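Local coordinates for protein putative Nitroreductase (Anabaena variabilis ATCC 29413, PDB 3EO7) that binds flavin mononucleotide and is probably an oxidoreductase of the nitroreductase family, at residues H6-H12 with T258-Y262; D204-I210 with V234-L240; L354-Q359 with Y399-Q404; I409-F414 with V492-P496. One frame throughout, in Å; residues are numbered along the deposited sequence.

Along the chain, contact 2 (204-210 with 234-240) is nested inside the long loop that contact 1 (6-12 with 258-262) closes, and contacts 3 and 4 follow in series. Contact 2 lies in the first of the two nitroreductase-family regions, at the edge of its antiparallel sheet; contacts 3 and 4 both lie in the second and reach one mixed sheet, where strands 395-400 and 405-411 are neighbours. The centres of contacts 3 and 4 are about 20 Å apart, those of 2 and 4 about 40 Å, on opposite sides of the chain's centre. Contact 1 is more than 30 Å from each of the others, centre to centre. All four lie away from the flavin site, so they join parts of the scaffold.

Contact 1: residues H6-H12 with T258-Y262; sequences HQSIAQH and TETNY. With ACT (acetate ion), chain H.
The Tyr262 ring takes the CD1 methyl of Ile9 over one face, in a CH-pi contact 4.3 Å from CD1 to the ring centroid, while Gln7 O sits at its edge, 3.3 Å from Tyr262 CE2. The His12 ring makes an offset stack with the tyrosine: planes 28° apart, with Tyr262 CE1 over the centre of the imidazole. His6 comes in obliquely, its CE1 3.5 Å from Tyr262 OH, and completes a cluster of three aromatic rings. Tyr262 reaches it because CG stands between its own backbone N and carbonyl carbon (chi1 51°). The His6 ring is itself pinned by ND1, which donates in the imidazole plane to a lone pair of Gln7 O at 2.6 Å.

The cluster lies where the chain enters helix 9-16, with Ser8 at the N-cap position, and the loop 258-262 runs past that helix start. One backbone bond ties the two together: Ile9 N donates to Glu259 O at 2.9 Å, the N-H bent to 132°. Beside it the Ile9 and Glu259 side chains lie alongside each other, CG2 of the isoleucine 3.6 Å from OE1, while Glu259 OE2 is bonded to Tyr273. Asp450 takes a bond from Ser8 OG through one carboxylate oxygen and from Glu259 N through the other, bridging both segments. Thr258 CG2 packs on Ser8 CB, and Thr258 OG1 donates to an acetate ion, probably from the crystallisation liquor.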
# COMPACT_ATOMS: atom_id res chain seq x y z
N HIS A 6 28.27 -10.21 -3.73
CA HIS A 6 27.44 -10.29 -4.98
C HIS A 6 26.01 -9.87 -4.67
O HIS A 6 25.46 -10.23 -3.63
CB HIS A 6 27.45 -11.71 -5.57
CG HIS A 6 26.84 -11.81 -6.94
ND1 HIS A 6 25.48 -11.74 -7.16
CD2 HIS A 6 27.41 -11.98 -8.16
CE1 HIS A 6 25.24 -11.85 -8.46
NE2 HIS A 6 26.39 -12.00 -9.09
N GLN A 7 25.41 -9.13 -5.59
CA GLN A 7 24.04 -8.66 -5.43
C GLN A 7 23.09 -9.86 -5.40
O GLN A 7 23.35 -10.89 -6.03
CB GLN A 7 23.63 -7.76 -6.60
CG GLN A 7 24.25 -6.38 -6.63
CD GLN A 7 23.45 -5.39 -7.48
OE1 GLN A 7 22.78 -5.77 -8.45
NE2 GLN A 7 23.50 -4.11 -7.11
N SER A 8 21.98 -9.73 -4.68
CA SER A 8 20.96 -10.76 -4.71
C SER A 8 19.93 -10.31 -5.75
O SER A 8 19.97 -9.16 -6.24
CB SER A 8 20.33 -10.98 -3.33
OG SER A 8 19.59 -9.84 -2.96
N ILE A 9 18.97 -11.18 -6.04
CA ILE A 9 18.00 -10.93 -7.10
C ILE A 9 17.16 -9.68 -6.85
O ILE A 9 16.85 -8.98 -7.80
CB ILE A 9 17.14 -12.21 -7.42
CG1 ILE A 9 16.27 -12.00 -8.69
CG2 ILE A 9 16.33 -12.62 -6.21
CD1 ILE A 9 17.03 -11.73 -10.00
N ALA A 10 16.81 -9.36 -5.60
CA ALA A 10 16.04 -8.13 -5.34
C ALA A 10 16.84 -6.85 -5.70
O ALA A 10 16.28 -5.89 -6.24
CB ALA A 10 15.58 -8.08 -3.90
N GLN A 11 18.14 -6.85 -5.40
CA GLN A 11 19.01 -5.73 -5.80
C GLN A 11 19.12 -5.62 -7.32
O GLN A 11 19.02 -4.51 -7.88
CB GLN A 11 20.39 -5.88 -5.18
CG GLN A 11 20.38 -5.75 -3.66
CD GLN A 11 21.72 -6.09 -3.08
OE1 GLN A 11 22.15 -7.25 -3.08
NE2 GLN A 11 22.39 -5.08 -2.58
N HIS A 12 19.23 -6.75 -8.00
CA HIS A 12 19.32 -6.79 -9.47
C HIS A 12 18.01 -6.26 -10.08
O HIS A 12 18.03 -5.43 -10.99
CB HIS A 12 19.62 -8.22 -9.92
CG HIS A 12 19.74 -8.40 -11.40
ND1 HIS A 12 20.80 -7.86 -12.12
CD2 HIS A 12 19.01 -9.11 -12.29
CE1 HIS A 12 20.67 -8.20 -13.39
NE2 HIS A 12 19.61 -8.97 -13.51
N THR A 258 17.88 -15.69 0.17
CA THR A 258 18.61 -14.64 -0.52
C THR A 258 19.29 -15.34 -1.70
O THR A 258 20.09 -16.26 -1.52
CB THR A 258 19.61 -13.95 0.40
OG1 THR A 258 18.91 -13.37 1.51
CG2 THR A 258 20.42 -12.89 -0.36
N GLU A 259 18.94 -14.95 -2.90
CA GLU A 259 19.46 -15.58 -4.10
C GLU A 259 20.52 -14.74 -4.80
O GLU A 259 20.22 -13.73 -5.39
CB GLU A 259 18.29 -15.84 -5.08
CG GLU A 259 18.76 -16.54 -6.37
CD GLU A 259 17.74 -16.45 -7.50
OE1 GLU A 259 16.61 -16.04 -7.25
OE2 GLU A 259 18.09 -16.77 -8.64
N THR A 260 21.76 -15.20 -4.78
CA THR A 260 22.83 -14.49 -5.43
C THR A 260 23.27 -15.18 -6.73
O THR A 260 23.98 -14.59 -7.52
CB THR A 260 24.03 -14.33 -4.46
OG1 THR A 260 24.44 -15.60 -3.99
CG2 THR A 260 23.64 -13.48 -3.23
N ASN A 261 22.82 -16.41 -6.99
CA ASN A 261 23.26 -17.15 -8.20
C ASN A 261 22.23 -17.12 -9.35
O ASN A 261 22.04 -18.11 -10.06
CB ASN A 261 23.61 -18.60 -7.84
CG ASN A 261 24.38 -19.33 -8.96
OD1 ASN A 261 24.98 -18.70 -9.83
ND2 ASN A 261 24.37 -20.66 -8.93
N TYR A 262 21.66 -15.95 -9.59
CA TYR A 262 20.62 -15.83 -10.61
C TYR A 262 21.24 -15.83 -12.02
O TYR A 262 22.37 -15.36 -12.20
CB TYR A 262 19.76 -14.58 -10.40
CG TYR A 262 20.54 -13.31 -10.22
CD1 TYR A 262 20.91 -12.54 -11.32
CD2 TYR A 262 20.92 -12.87 -8.96
CE1 TYR A 262 21.63 -11.39 -11.15
CE2 TYR A 262 21.64 -11.70 -8.79
CZ TYR A 262 22.00 -10.97 -9.89
OH TYR A 262 22.73 -9.81 -9.74
C ACT H . 17.64 -14.86 4.64
O ACT H . 17.60 -14.92 3.37
OXT ACT H . 17.44 -13.77 5.20
CH3 ACT H . 17.94 -16.06 5.50

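Contact 2: residues D204-I210 with V234-L240; sequences DYRPHLI and VLPLADL
Strands 205-207 and 234-239 run antiparallel, their axes 4.5 Å apart at closest approach, with Arg206 and Ala238 as a hydrogen-bonded pair flanked by the non-hydrogen-bonded pairs Tyr205-Asp239 and Pro207-Leu237. Arg206 N and O each bond to Ala238, and past the regular strand His208 N to Pro236 O and the reciprocal Ile210-Val234 pair continue the pairing. At the other end Leu240 N donates to Asp204 O.

On the face with Tyr205, Pro207 and Leu237, the tyrosine lays CD1 3.8 Å from Leu237 CB, while Leu237 O lies at its ring edge. The Tyr205 hydroxyl is bonded to Trp70. Pro207 CB is met by two methyls, Leu235 CD2 and Leu237 CD2, and Leu235 CD2 also touches Leu209 CD1 at 3.8 Å, the two leucines lying alongside and pointing the same way.

Strand 205-207 is one of the two edge strands of a seven-stranded antiparallel sheet, entered straight from helix 181-202: Asp204, with positive phi, is the C-prime residue of the Schellman motif that ends the helix. Ala200 of that helix packs on Tyr205 and Pro207, and Leu193 on Leu209 and Leu235.

On the face with Arg206 and Ala238, Ala238 CB meets the edge of the His208 ring, 3.9 Å from NE2. Arg206 runs extended from CG to NE and sets NH1 over the centre of that imidazole, while its guanidinium makes salt bridges to Asp369 and Asp373. Nearer the Val234 end the Ile210 and Pro236 side chains cross at about a right angle, Ile210 CD1 3.6 Å from Pro236 CD.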
# COMPACT_ATOMS: atom_id res chain seq x y z
N ASP A 204 -15.36 -1.90 13.27
CA ASP A 204 -14.99 -2.68 14.46
C ASP A 204 -14.30 -4.01 14.17
O ASP A 204 -14.55 -5.02 14.84
CB ASP A 204 -16.19 -2.86 15.39
CG ASP A 204 -16.71 -1.56 15.91
OD1 ASP A 204 -15.91 -0.77 16.44
OD2 ASP A 204 -17.91 -1.35 15.78
N TYR A 205 -13.46 -3.98 13.16
CA TYR A 205 -12.60 -5.11 12.77
C TYR A 205 -11.16 -4.66 12.90
O TYR A 205 -10.86 -3.45 12.91
CB TYR A 205 -12.85 -5.54 11.33
CG TYR A 205 -13.92 -6.59 11.18
CD1 TYR A 205 -13.61 -7.92 11.42
CD2 TYR A 205 -15.21 -6.27 10.82
CE1 TYR A 205 -14.55 -8.91 11.31
CE2 TYR A 205 -16.18 -7.28 10.70
CZ TYR A 205 -15.82 -8.59 10.94
OH TYR A 205 -16.71 -9.64 10.85
N ARG A 206 -10.27 -5.64 13.05
CA ARG A 206 -8.83 -5.40 12.99
C ARG A 206 -8.22 -6.47 12.08
O ARG A 206 -8.36 -7.68 12.33
CB ARG A 206 -8.13 -5.46 14.34
CG ARG A 206 -6.63 -5.10 14.19
CD ARG A 206 -5.85 -5.35 15.42
NE ARG A 206 -4.55 -4.69 15.35
CZ ARG A 206 -3.46 -5.18 14.78
NH1 ARG A 206 -3.44 -6.38 14.19
NH2 ARG A 206 -2.36 -4.45 14.80
N PRO A 207 -7.54 -6.04 11.02
CA PRO A 207 -6.87 -7.03 10.18
C PRO A 207 -5.52 -7.38 10.82
O PRO A 207 -4.93 -6.53 11.48
CB PRO A 207 -6.63 -6.27 8.86
CG PRO A 207 -6.62 -4.82 9.24
CD PRO A 207 -7.35 -4.66 10.55
N HIS A 208 -5.11 -8.62 10.67
CA HIS A 208 -3.83 -9.11 11.10
C HIS A 208 -3.06 -9.45 9.85
O HIS A 208 -3.45 -10.34 9.08
CB HIS A 208 -4.00 -10.31 12.00
CG HIS A 208 -4.52 -9.93 13.35
ND1 HIS A 208 -3.71 -9.87 14.46
CD2 HIS A 208 -5.76 -9.55 13.74
CE1 HIS A 208 -4.44 -9.47 15.50
NE2 HIS A 208 -5.69 -9.28 15.09
N LEU A 209 -2.01 -8.68 9.61
CA LEU A 209 -1.25 -8.78 8.39
C LEU A 209 -0.31 -9.98 8.42
O LEU A 209 0.45 -10.15 9.38
CB LEU A 209 -0.43 -7.53 8.21
CG LEU A 209 0.34 -7.38 6.92
CD1 LEU A 209 -0.61 -7.41 5.69
CD2 LEU A 209 1.18 -6.01 6.98
N ILE A 210 -0.42 -10.81 7.38
CA ILE A 210 0.41 -12.00 7.22
C ILE A 210 1.12 -11.94 5.85
O ILE A 210 0.53 -12.24 4.80
CB ILE A 210 -0.37 -13.35 7.36
CG1 ILE A 210 -1.14 -13.42 8.68
CG2 ILE A 210 0.57 -14.57 7.20
CD1 ILE A 210 -1.96 -14.71 8.88
N VAL A 234 -2.07 -11.92 3.22
CA VAL A 234 -3.14 -12.68 3.86
C VAL A 234 -3.50 -11.88 5.13
O VAL A 234 -2.62 -11.52 5.90
CB VAL A 234 -2.75 -14.14 4.17
CG1 VAL A 234 -3.86 -14.85 4.97
CG2 VAL A 234 -2.45 -14.92 2.83
N LEU A 235 -4.78 -11.61 5.30
CA LEU A 235 -5.26 -10.79 6.42
C LEU A 235 -6.49 -11.35 7.12
O LEU A 235 -7.61 -11.01 6.76
CB LEU A 235 -5.52 -9.33 5.97
CG LEU A 235 -4.40 -8.56 5.26
CD1 LEU A 235 -4.56 -8.61 3.76
CD2 LEU A 235 -4.39 -7.10 5.71
N PRO A 236 -6.29 -12.19 8.12
CA PRO A 236 -7.44 -12.52 8.95
C PRO A 236 -8.09 -11.26 9.49
O PRO A 236 -7.39 -10.29 9.86
CB PRO A 236 -6.84 -13.34 10.12
CG PRO A 236 -5.57 -13.83 9.62
CD PRO A 236 -5.07 -12.88 8.57
N LEU A 237 -9.42 -11.26 9.53
CA LEU A 237 -10.19 -10.15 10.01
C LEU A 237 -10.77 -10.47 11.39
O LEU A 237 -11.68 -11.30 11.50
CB LEU A 237 -11.32 -9.82 9.04
CG LEU A 237 -10.89 -9.34 7.66
CD1 LEU A 237 -12.16 -9.05 6.84
CD2 LEU A 237 -9.96 -8.14 7.72
N ALA A 238 -10.24 -9.82 12.42
CA ALA A 238 -10.68 -10.03 13.80
C ALA A 238 -11.82 -9.10 14.14
O ALA A 238 -11.67 -7.88 14.02
CB ALA A 238 -9.52 -9.76 14.76
N ASP A 239 -12.92 -9.69 14.61
CA ASP A 239 -14.11 -8.95 14.98
C ASP A 239 -13.93 -8.42 16.40
O ASP A 239 -14.02 -9.17 17.37
CB ASP A 239 -15.30 -9.88 14.92
CG ASP A 239 -16.60 -9.18 15.21
OD1 ASP A 239 -16.59 -8.03 15.69
OD2 ASP A 239 -17.65 -9.82 14.98
N LEU A 240 -13.66 -7.13 16.51
CA LEU A 240 -13.41 -6.52 17.80
C LEU A 240 -14.64 -6.49 18.72
O LEU A 240 -14.52 -6.22 19.93
CB LEU A 240 -12.79 -5.13 17.63
CG LEU A 240 -11.44 -5.07 16.90
CD1 LEU A 240 -11.02 -3.62 16.79
CD2 LEU A 240 -10.34 -5.93 17.58

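Contact 3: residues L354-Q359 with Y399-Q404; sequences LDFTYQ and YAPKAQ
Two tyrosines make the aromatic part of the contact: the edge of Tyr399 points at a face of Tyr358, planes 65° apart, with Tyr399 CE2 only 3.5 Å from Tyr358 CD2. Further packing contacts lie round this pair. Leu354 CD1 sits over one face of the Tyr399 ring, 4.2 Å from its centroid in a CH-pi contact, and the backbone N of Pro401 lies over the opposite face. Pro401 CB also reaches Tyr358 CB.

The polar part turns on the amide of Gln359. Its chain bends at chi2 (-65°), bringing the amide up to the loop, where NE2 donates two bonds that both lie near the amide plane: a nearly straight one to Pro401 O at 2.8 Å, and one to Tyr399 OH at 3.1 Å. Two acceptors thus fix the rotation of the amide. The Gln404 amide stacks on it nearly parallel, the planes 8° apart and the two CD atoms separated by 3.6 Å.

Water adds further links: one molecule lies within bonding distance of Asp355 OD1 and Gln404 OE1, another of Gln359 OE1 and Pro401 O, though each has more acceptors in reach than protons. Gln359 OE1 is also held by Gln361, and Asp355 OD1 by Asn362.

The contact joins the C-terminal end of helix 347-358 to the end of strand 395-400 and the turn leading toward strand 405-411. Tyr358 OH continues to Thr382 and His437 on adjoining strands of the mixed sheet, Leu354 leans on Ile384 of strand 381-390, and on another side of the helix Thr357 packs against helix 452-473.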
# COMPACT_ATOMS: atom_id res chain seq x y z
N LEU A 354 1.87 14.26 8.95
CA LEU A 354 2.86 13.35 9.51
C LEU A 354 2.31 12.65 10.76
O LEU A 354 2.62 11.48 11.01
CB LEU A 354 4.15 14.10 9.84
CG LEU A 354 4.90 14.69 8.65
CD1 LEU A 354 6.17 15.51 9.14
CD2 LEU A 354 5.28 13.57 7.67
N ASP A 355 1.54 13.37 11.54
CA ASP A 355 0.98 12.81 12.77
C ASP A 355 0.04 11.64 12.47
O ASP A 355 0.14 10.59 13.07
CB ASP A 355 0.23 13.89 13.54
CG ASP A 355 -0.23 13.42 14.91
OD1 ASP A 355 0.63 13.15 15.77
OD2 ASP A 355 -1.47 13.33 15.11
N PHE A 356 -0.86 11.83 11.50
CA PHE A 356 -1.82 10.80 11.16
C PHE A 356 -1.11 9.59 10.54
O PHE A 356 -1.49 8.45 10.76
CB PHE A 356 -2.92 11.31 10.26
CG PHE A 356 -3.87 10.22 9.84
CD1 PHE A 356 -4.73 9.67 10.79
CD2 PHE A 356 -3.91 9.74 8.56
CE1 PHE A 356 -5.61 8.65 10.44
CE2 PHE A 356 -4.82 8.71 8.20
CZ PHE A 356 -5.65 8.17 9.16
N THR A 357 -0.07 9.86 9.75
CA THR A 357 0.61 8.81 9.01
C THR A 357 1.52 7.99 9.91
O THR A 357 1.50 6.76 9.85
CB THR A 357 1.40 9.42 7.86
OG1 THR A 357 0.50 10.15 7.01
CG2 THR A 357 2.18 8.33 7.06
N TYR A 358 2.33 8.68 10.71
CA TYR A 358 3.36 8.05 11.55
C TYR A 358 3.12 7.91 13.05
O TYR A 358 3.93 7.25 13.72
CB TYR A 358 4.69 8.79 11.36
CG TYR A 358 5.23 8.73 9.94
CD1 TYR A 358 6.06 7.71 9.55
CD2 TYR A 358 4.92 9.71 9.02
CE1 TYR A 358 6.59 7.66 8.26
CE2 TYR A 358 5.44 9.66 7.71
CZ TYR A 358 6.28 8.63 7.36
OH TYR A 358 6.82 8.56 6.09
N GLN A 359 2.08 8.56 13.57
CA GLN A 359 1.77 8.60 15.01
C GLN A 359 0.34 8.11 15.27
O GLN A 359 -0.50 8.83 15.85
CB GLN A 359 1.97 10.02 15.54
CG GLN A 359 3.29 10.70 15.11
CD GLN A 359 4.58 10.05 15.62
OE1 GLN A 359 4.63 9.50 16.73
NE2 GLN A 359 5.66 10.17 14.82
N TYR A 399 13.04 12.97 8.32
CA TYR A 399 11.99 12.94 9.30
C TYR A 399 12.26 11.75 10.24
O TYR A 399 12.41 10.60 9.79
CB TYR A 399 10.61 12.81 8.65
CG TYR A 399 9.49 12.59 9.67
CD1 TYR A 399 9.25 13.52 10.69
CD2 TYR A 399 8.66 11.46 9.60
CE1 TYR A 399 8.22 13.31 11.64
CE2 TYR A 399 7.66 11.26 10.52
CZ TYR A 399 7.44 12.17 11.55
OH TYR A 399 6.42 11.97 12.46
N ALA A 400 12.39 12.07 11.53
CA ALA A 400 12.66 11.13 12.62
C ALA A 400 11.33 10.90 13.36
O ALA A 400 10.93 11.68 14.21
CB ALA A 400 13.72 11.74 13.59
N PRO A 401 10.60 9.84 12.99
CA PRO A 401 9.27 9.69 13.60
C PRO A 401 9.25 9.34 15.08
O PRO A 401 8.29 9.68 15.77
CB PRO A 401 8.62 8.60 12.77
CG PRO A 401 9.75 7.84 12.18
CD PRO A 401 10.85 8.84 11.94
N LYS A 402 10.27 8.66 15.58
CA LYS A 402 10.29 8.34 17.00
C LYS A 402 10.53 9.60 17.81
O LYS A 402 9.83 9.89 18.78
CB LYS A 402 11.29 7.23 17.31
CG LYS A 402 11.02 5.92 16.64
CD LYS A 402 12.13 4.94 16.99
CE LYS A 402 11.78 3.52 16.55
NZ LYS A 402 11.53 3.43 15.11
N ALA A 403 11.49 10.41 17.40
CA ALA A 403 11.76 11.67 18.06
C ALA A 403 10.77 12.78 17.74
O ALA A 403 10.74 13.81 18.43
CB ALA A 403 13.19 12.16 17.64
N GLN A 404 10.02 12.60 16.66
CA GLN A 404 9.13 13.61 16.10
C GLN A 404 9.90 14.89 15.79
O GLN A 404 9.64 15.97 16.34
CB GLN A 404 7.89 13.86 16.95
CG GLN A 404 7.05 12.60 17.17
CD GLN A 404 5.62 12.94 17.56
OE1 GLN A 404 4.86 13.46 16.75
NE2 GLN A 404 5.24 12.62 18.80
O HOH W 1 2.48 14.54 17.14
O HOH W 2 6.76 9.12 18.27

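Contact 4: residues I409-F414 with V492-P496; sequences IRFKNF and VLGIP. With ACT (acetate ion), chain P.
A classic beta bulge, in which Ile409 and Arg410 both face Cys396 of the adjoining strand, lies where strand 405-411 meets the end of helix 486-493 in the second nitroreductase-family region. Gly494 is the first residue beyond that helix and has positive phi. Arg410 lays its guanidinium flat over it: Gly494 CA sits over one face, 3.3 Å from NH2. The arginine's CG passes 3.5 Å from Leu493 O, and the bend at chi2 (-66°) then turns the rest of the chain over the glycine. From the same group NH1 donates to Ile409 O at 2.7 Å, in the guanidinium plane but well above the carbonyl plane.

Ile409 reaches the turn with its CD1 methyl, 3.4 Å from Gly494 O. Farther along, Phe414, at the N-cap position of the next helix, takes Leu493 CD2 almost squarely over the centre of one ring face, 3.5 Å from the centroid and 6° off the normal. Lys412 CB lies over the opposite face, toward its rim. Val492 comes alongside, its CG1 3.6 Å from Phe414 CD1, and its carbonyl oxygen approaches CE1 of the same ring. Leu493 also rests on Ala385 and Cys396 of the sheet.

At the guanidinium edge, in plane, Arg410 NH2 donates to OXT of an acetate ion at 2.9 Å, while Arg410 NH1 has a weak bond to the other oxygen. No hydrogen bond links the two segments directly, so van der Waals and CH-pi contact hold them, and the arginine's charge is probably balanced here by an anion from the crystallisation liquor.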
# COMPACT_ATOMS: atom_id res chain seq x y z
N ILE A 409 18.99 18.66 6.35
CA ILE A 409 20.22 18.12 5.76
C ILE A 409 20.67 18.91 4.53
O ILE A 409 21.81 18.79 4.15
CB ILE A 409 20.16 16.62 5.53
CG1 ILE A 409 19.13 16.23 4.47
CG2 ILE A 409 19.96 15.88 6.91
CD1 ILE A 409 19.12 14.69 4.19
N ARG A 410 19.78 19.70 3.92
CA ARG A 410 20.16 20.60 2.84
C ARG A 410 19.24 21.83 2.89
O ARG A 410 18.06 21.73 3.25
CB ARG A 410 20.05 19.98 1.45
CG ARG A 410 20.98 18.84 1.12
CD ARG A 410 22.45 19.20 1.07
NE ARG A 410 23.25 18.04 0.64
CZ ARG A 410 23.64 17.05 1.45
NH1 ARG A 410 23.34 17.04 2.74
NH2 ARG A 410 24.34 16.05 0.96
N PHE A 411 19.81 22.96 2.48
CA PHE A 411 19.14 24.23 2.41
C PHE A 411 19.20 24.69 0.95
O PHE A 411 20.26 25.09 0.46
CB PHE A 411 19.79 25.25 3.34
CG PHE A 411 19.24 26.63 3.21
CD1 PHE A 411 17.91 26.87 3.51
CD2 PHE A 411 20.03 27.69 2.75
CE1 PHE A 411 17.39 28.12 3.39
CE2 PHE A 411 19.50 28.95 2.63
CZ PHE A 411 18.19 29.17 2.96
N LYS A 412 18.06 24.64 0.29
CA LYS A 412 17.96 24.96 -1.13
C LYS A 412 16.50 24.90 -1.60
O LYS A 412 15.70 24.18 -1.03
CB LYS A 412 18.69 23.88 -1.96
CG LYS A 412 18.92 24.30 -3.42
CD LYS A 412 19.53 23.22 -4.25
CE LYS A 412 19.88 23.80 -5.64
NZ LYS A 412 20.54 22.84 -6.48
N ASN A 413 16.18 25.67 -2.64
CA ASN A 413 14.89 25.58 -3.32
C ASN A 413 15.04 24.47 -4.37
O ASN A 413 15.81 24.62 -5.32
CB ASN A 413 14.56 26.92 -4.00
CG ASN A 413 13.26 26.87 -4.77
OD1 ASN A 413 12.96 25.89 -5.42
ND2 ASN A 413 12.49 27.95 -4.72
N PHE A 414 14.33 23.37 -4.18
CA PHE A 414 14.47 22.18 -5.01
C PHE A 414 13.39 22.00 -6.11
O PHE A 414 13.33 20.92 -6.72
CB PHE A 414 14.46 20.93 -4.12
CG PHE A 414 15.74 20.70 -3.36
CD1 PHE A 414 16.92 20.43 -4.04
CD2 PHE A 414 15.76 20.67 -1.98
CE1 PHE A 414 18.10 20.17 -3.36
CE2 PHE A 414 16.93 20.44 -1.28
CZ PHE A 414 18.09 20.17 -1.96
N VAL A 492 20.91 14.97 -5.40
CA VAL A 492 20.25 16.28 -5.27
C VAL A 492 19.85 16.61 -3.81
O VAL A 492 20.18 17.66 -3.26
CB VAL A 492 18.98 16.29 -6.15
CG1 VAL A 492 18.10 17.51 -5.87
CG2 VAL A 492 19.35 16.20 -7.62
N LEU A 493 19.17 15.69 -3.17
CA LEU A 493 18.56 15.94 -1.87
C LEU A 493 19.43 15.66 -0.66
O LEU A 493 19.08 16.00 0.45
CB LEU A 493 17.24 15.15 -1.82
CG LEU A 493 16.16 15.59 -2.83
CD1 LEU A 493 14.88 14.78 -2.61
CD2 LEU A 493 15.81 17.13 -2.75
N GLY A 494 20.56 14.99 -0.84
CA GLY A 494 21.43 14.65 0.28
C GLY A 494 21.01 13.39 1.03
O GLY A 494 21.41 13.13 2.18
N ILE A 495 20.18 12.60 0.40
CA ILE A 495 19.78 11.34 1.02
C ILE A 495 20.98 10.40 1.00
O ILE A 495 21.63 10.25 -0.05
CB ILE A 495 18.57 10.71 0.26
CG1 ILE A 495 17.36 11.66 0.28
CG2 ILE A 495 18.23 9.35 0.88
CD1 ILE A 495 16.11 11.09 -0.45
N PRO A 496 21.33 9.81 2.16
CA PRO A 496 22.47 8.90 2.24
C PRO A 496 22.47 7.88 1.10
O PRO A 496 21.42 7.32 0.75
CB PRO A 496 22.29 8.25 3.62
CG PRO A 496 21.60 9.33 4.45
CD PRO A 496 20.68 10.01 3.47
C ACT P . 24.63 13.19 3.29
O ACT P . 23.71 13.81 3.93
OXT ACT P . 25.41 13.84 2.53
CH3 ACT P . 24.84 11.71 3.36